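PDB 6RIW: ORF10 from Moritella marina, which probably catalyses condensation steps of polyunsaturated fatty acid synthesis through its ketosynthase, this piece being the ketosynthase-chain length factor didomain of a longer synthase. Local coordinates for residues L257-M266 with G367-M375. Numbering follows the deposited sequence.
Sequences LFAGEGAGMM and GHLLTAAGM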
ATOM      1  N   LEU A 257     -14.498   4.409 -17.134  1.00 23.51           N
ATOM      2  CA  LEU A 257     -14.478   3.114 -16.474  1.00 21.85           C
ATOM      3  C   LEU A 257     -15.495   3.081 -15.339  1.00 20.93           C
ATOM      4  O   LEU A 257     -15.980   4.118 -14.867  1.00 20.32           O
ATOM      5  CB  LEU A 257     -13.066   2.790 -15.918  1.00 21.10           C
ATOM      6  CG  LEU A 257     -12.442   3.781 -14.915  1.00 24.56           C
ATOM      7  CD1 LEU A 257     -12.942   3.598 -13.466  1.00 25.13           C
ATOM      8  CD2 LEU A 257     -10.921   3.641 -14.938  1.00 30.95           C
ATOM      9  N   PHE A 258     -15.811   1.862 -14.912  1.00 20.32           N
ATOM     10  CA  PHE A 258     -16.410   1.593 -13.611  1.00 20.14           C
ATOM     11  C   PHE A 258     -15.377   0.847 -12.770  1.00 20.31           C
ATOM     12  O   PHE A 258     -14.649  -0.008 -13.286  1.00 20.50           O
ATOM     13  CB  PHE A 258     -17.670   0.727 -13.715  1.00 21.15           C
ATOM     14  CG  PHE A 258     -18.788   1.336 -14.524  1.00 23.98           C
ATOM     15  CD1 PHE A 258     -18.966   2.712 -14.594  1.00 22.92           C
ATOM     16  CD2 PHE A 258     -19.677   0.510 -15.198  1.00 25.50           C
ATOM     17  CE1 PHE A 258     -20.027   3.265 -15.337  1.00 23.93           C
ATOM     18  CE2 PHE A 258     -20.743   1.045 -15.937  1.00 26.24           C
ATOM     19  CZ  PHE A 258     -20.908   2.417 -16.017  1.00 25.94           C
ATOM     20  N   ALA A 259     -15.299   1.190 -11.489  1.00 20.86           N
ATOM     21  CA  ALA A 259     -14.354   0.560 -10.574  1.00 21.01           C
ATOM     22  C   ALA A 259     -14.976  -0.688  -9.943  1.00 22.70           C
ATOM     23  O   ALA A 259     -16.138  -1.016 -10.178  1.00 23.38           O
ATOM     24  CB  ALA A 259     -13.910   1.553  -9.508  1.00 19.49           C
ATOM     25  N   GLY A 260     -14.196  -1.405  -9.132  1.00 20.31           N
ATOM     26  CA  GLY A 260     -14.644  -2.688  -8.624  1.00 20.20           C
ATOM     27  C   GLY A 260     -13.803  -3.117  -7.437  1.00 22.52           C
ATOM     28  O   GLY A 260     -12.848  -2.443  -7.044  1.00 20.24           O
ATOM     29  N   GLU A 261     -14.176  -4.257  -6.869  1.00 18.87           N
ATOM     30  CA  GLU A 261     -13.534  -4.774  -5.673  1.00 19.82           C
ATOM     31  C   GLU A 261     -13.460  -6.292  -5.784  1.00 20.12           C
ATOM     32  O   GLU A 261     -14.108  -6.903  -6.640  1.00 17.49           O
ATOM     33  CB  GLU A 261     -14.305  -4.339  -4.414  1.00 22.75           C
ATOM     34  CG  GLU A 261     -15.784  -4.631  -4.518  1.00 20.49           C
ATOM     35  CD  GLU A 261     -16.573  -4.241  -3.266  1.00 25.72           C
ATOM     36  OE1 GLU A 261     -16.156  -3.302  -2.541  1.00 24.97           O
ATOM     37  OE2 GLU A 261     -17.618  -4.890  -2.999  1.00 23.87           O
ATOM     38  N   GLY A 262     -12.646  -6.899  -4.929  1.00 17.41           N
ATOM     39  CA  GLY A 262     -12.535  -8.342  -4.888  1.00 16.53           C
ATOM     40  C   GLY A 262     -11.111  -8.747  -4.557  1.00 16.45           C
ATOM     41  O   GLY A 262     -10.310  -7.929  -4.109  1.00 14.68           O
ATOM     42  N   ALA A 263     -10.806 -10.027  -4.817  1.00 14.04           N
ATOM     43  CA  ALA A 263      -9.520 -10.591  -4.429  1.00 11.71           C
ATOM     44  C   ALA A 263      -9.212 -11.804  -5.293  1.00 14.64           C
ATOM     45  O   ALA A 263     -10.114 -12.442  -5.838  1.00 15.39           O
ATOM     46  CB  ALA A 263      -9.496 -10.995  -2.947  1.00 14.40           C
ATOM     47  N   GLY A 264      -7.920 -12.103  -5.417  1.00 11.95           N
ATOM     48  CA  GLY A 264      -7.490 -13.306  -6.105  1.00 16.36           C
ATOM     49  C   GLY A 264      -6.175 -13.799  -5.540  1.00 15.78           C
ATOM     50  O   GLY A 264      -5.401 -13.032  -4.961  1.00 14.72           O
ATOM     51  N   MET A 265      -5.920 -15.090  -5.715  1.00 15.88           N
ATOM     52  CA  MET A 265      -4.658 -15.648  -5.244  1.00 14.31           C
ATOM     53  C   MET A 265      -4.218 -16.787  -6.155  1.00 17.13           C
ATOM     54  O   MET A 265      -5.042 -17.585  -6.595  1.00 16.68           O
ATOM     55  CB  MET A 265      -4.785 -16.155  -3.798  1.00 19.51           C
ATOM     56  CG  MET A 265      -3.451 -16.432  -3.107  1.00 22.72           C
ATOM     57  SD  MET A 265      -2.428 -14.965  -2.755  1.00 20.68           S
ATOM     58  CE  MET A 265      -3.547 -13.965  -1.726  1.00 22.42           C
ATOM     59  N   MET A 266      -2.910 -16.877  -6.396  1.00 15.10           N
ATOM     60  CA  MET A 266      -2.330 -17.996  -7.132  1.00 21.50           C
ATOM     61  C   MET A 266      -1.197 -18.619  -6.326  1.00 17.85           C
ATOM     62  O   MET A 266      -0.511 -17.932  -5.561  1.00 16.84           O
ATOM     63  CB  MET A 266      -1.790 -17.537  -8.468  1.00 19.05           C
ATOM     64  CG  MET A 266      -2.831 -17.371  -9.556  1.00 24.87           C
ATOM     65  SD  MET A 266      -2.194 -16.182 -10.761  1.00 36.04           S
ATOM     66  CE  MET A 266      -0.451 -16.532 -10.604  1.00 16.75           C
ATOM     67  N   GLY A 367     -15.786  -4.713 -14.413  1.00 22.04           N
ATOM     68  CA  GLY A 367     -15.239  -3.438 -14.001  1.00 19.86           C
ATOM     69  C   GLY A 367     -13.744  -3.533 -13.749  1.00 21.52           C
ATOM     70  O   GLY A 367     -13.100  -4.570 -13.944  1.00 22.16           O
ATOM     71  N   HIS A 368     -13.180  -2.414 -13.302  1.00 18.97           N
ATOM     72  CA  HIS A 368     -11.743  -2.299 -13.035  1.00 18.37           C
ATOM     73  C   HIS A 368     -11.527  -2.540 -11.542  1.00 18.78           C
ATOM     74  O   HIS A 368     -11.865  -1.690 -10.714  1.00 18.73           O
ATOM     75  CB  HIS A 368     -11.244  -0.922 -13.480  1.00 20.96           C
ATOM     76  CG  HIS A 368      -9.788  -0.662 -13.215  1.00 24.48           C
ATOM     77  ND1 HIS A 368      -8.952  -1.592 -12.633  1.00 24.73           N
ATOM     78  CD2 HIS A 368      -9.010   0.409 -13.504  1.00 26.48           C
ATOM     79  CE1 HIS A 368      -7.732  -1.089 -12.537  1.00 25.82           C
ATOM     80  NE2 HIS A 368      -7.738   0.122 -13.064  1.00 21.14           N
ATOM     81  N   LEU A 369     -10.960  -3.693 -11.204  1.00 18.88           N
ATOM     82  CA  LEU A 369     -10.793  -4.098  -9.808  1.00 17.69           C
ATOM     83  C   LEU A 369      -9.583  -3.447  -9.119  1.00 19.04           C
ATOM     84  O   LEU A 369      -9.158  -3.931  -8.056  1.00 17.82           O
ATOM     85  CB  LEU A 369     -10.694  -5.628  -9.725  1.00 16.61           C
ATOM     86  CG  LEU A 369     -11.989  -6.397  -9.457  1.00 22.75           C
ATOM     87  CD1 LEU A 369     -13.087  -6.044 -10.463  1.00 22.37           C
ATOM     88  CD2 LEU A 369     -11.773  -7.924  -9.377  1.00 19.26           C
ATOM     89  N   LEU A 370      -8.997  -2.399  -9.699  1.00 18.47           N
ATOM     90  CA  LEU A 370      -7.972  -1.585  -9.033  1.00 16.70           C
ATOM     91  C   LEU A 370      -6.761  -2.458  -8.720  1.00 16.36           C
ATOM     92  O   LEU A 370      -6.183  -3.048  -9.651  1.00 15.68           O
ATOM     93  CB  LEU A 370      -8.633  -0.914  -7.829  1.00 16.51           C
ATOM     94  CG  LEU A 370      -9.930  -0.142  -8.125  1.00 18.90           C
ATOM     95  CD1 LEU A 370     -10.531   0.478  -6.861  1.00 21.99           C
ATOM     96  CD2 LEU A 370      -9.671   0.937  -9.183  1.00 21.89           C
ATOM     97  N   THR A 371      -6.309  -2.549  -7.460  1.00 18.18           N
ATOM     98  CA  THR A 371      -5.118  -3.352  -7.174  1.00 13.89           C
ATOM     99  C   THR A 371      -5.312  -4.813  -7.543  1.00 16.43           C
ATOM    100  O   THR A 371      -4.331  -5.511  -7.823  1.00 16.38           O
ATOM    101  CB  THR A 371      -4.741  -3.208  -5.701  1.00 14.81           C
ATOM    102  OG1 THR A 371      -5.923  -3.298  -4.900  1.00 18.15           O
ATOM    103  CG2 THR A 371      -4.120  -1.830  -5.488  1.00 15.23           C
ATOM    104  N   ALA A 372      -6.555  -5.288  -7.590  1.00 13.71           N
ATOM    105  CA  ALA A 372      -6.814  -6.674  -7.942  1.00 13.38           C
ATOM    106  C   ALA A 372      -7.120  -6.871  -9.421  1.00 15.49           C
ATOM    107  O   ALA A 372      -7.512  -7.977  -9.806  1.00 16.18           O
ATOM    108  CB  ALA A 372      -7.984  -7.212  -7.109  1.00 15.16           C
ATOM    109  N   ALA A 373      -6.968  -5.834 -10.253  1.00 19.04           N
ATOM    110  CA  ALA A 373      -7.447  -5.925 -11.635  1.00 19.83           C
ATOM    111  C   ALA A 373      -6.724  -7.005 -12.424  1.00 21.96           C
ATOM    112  O   ALA A 373      -7.322  -7.641 -13.307  1.00 23.64           O
ATOM    113  CB  ALA A 373      -7.297  -4.574 -12.346  1.00 18.64           C
ATOM    114  N   GLY A 374      -5.437  -7.211 -12.157  1.00 19.47           N
ATOM    115  CA  GLY A 374      -4.733  -8.238 -12.892  1.00 19.25           C
ATOM    116  C   GLY A 374      -5.185  -9.646 -12.561  1.00 20.57           C
ATOM    117  O   GLY A 374      -4.967 -10.553 -13.368  1.00 20.10           O
ATOM    118  N   MET A 375      -5.799  -9.857 -11.390  1.00 19.13           N
ATOM    119  CA  MET A 375      -6.175 -11.223 -11.017  1.00 18.67           C
ATOM    120  C   MET A 375      -7.185 -11.837 -11.987  1.00 20.20           C
ATOM    121  O   MET A 375      -6.914 -12.936 -12.506  1.00 19.06           O
ATOM    122  CB  MET A 375      -6.681 -11.258  -9.570  1.00 14.47           C
ATOM    123  CG  MET A 375      -5.602 -11.063  -8.453  1.00 15.41           C
ATOM    124  SD  MET A 375      -3.977 -11.763  -8.727  1.00 22.55           S
ATOM    125  CE  MET A 375      -4.310 -13.496  -8.496  1.00 16.98           C
TER
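His368 holds its CG trans to the backbone N (chi1 178°), which places the ring edge beside Leu257: CD2 of the leucine meets the ring edge at CD2 of His368, 4.0 Å away and near the ring plane. At the far end Met375 curls back through chi2 (-36°) and chi3, a bend that lays its methyl on the backbone of Gly264, CE 3.5 Å from C. The same CE also reaches SD of Met266 at 4.1 Å, the two thioether chains crossing at a slant.

The backbones join beside the histidine. N of His368 donates to O of Phe258 at 2.8 Å, nearly straight (164° at the hydrogen) and in the carbonyl plane. This is the thiolase fold of the N-terminal ketosynthase: the turn leaving helix 363-366 runs along strand 259-270 before helix 374-387 begins. Gly367 and His368 close the Asn-Leu-Gly-His sequence, whose histidine belongs to the active site in related ketosynthases; consistent with that, His368 here packs on Cys196. One face of its ring has CD2 of Leu370 over the centre, 4.2 Å above the plane. That leucine continues onto Val231 and Phe235 of helix 228-237, while its CD1 approaches O of Gly260 at 3.7 Å.

Between the two ends, Leu369 lies along the glycine-rich strand. Its CG sits 3.6 Å from O of Glu261, a buried carbonyl with no polar partner in the model, and Ala372 turns its methyl to O of Gly262. Glu261 points its CB away from the 367-375 segment, and its OE2 hydrogen-bonds N of Ile66.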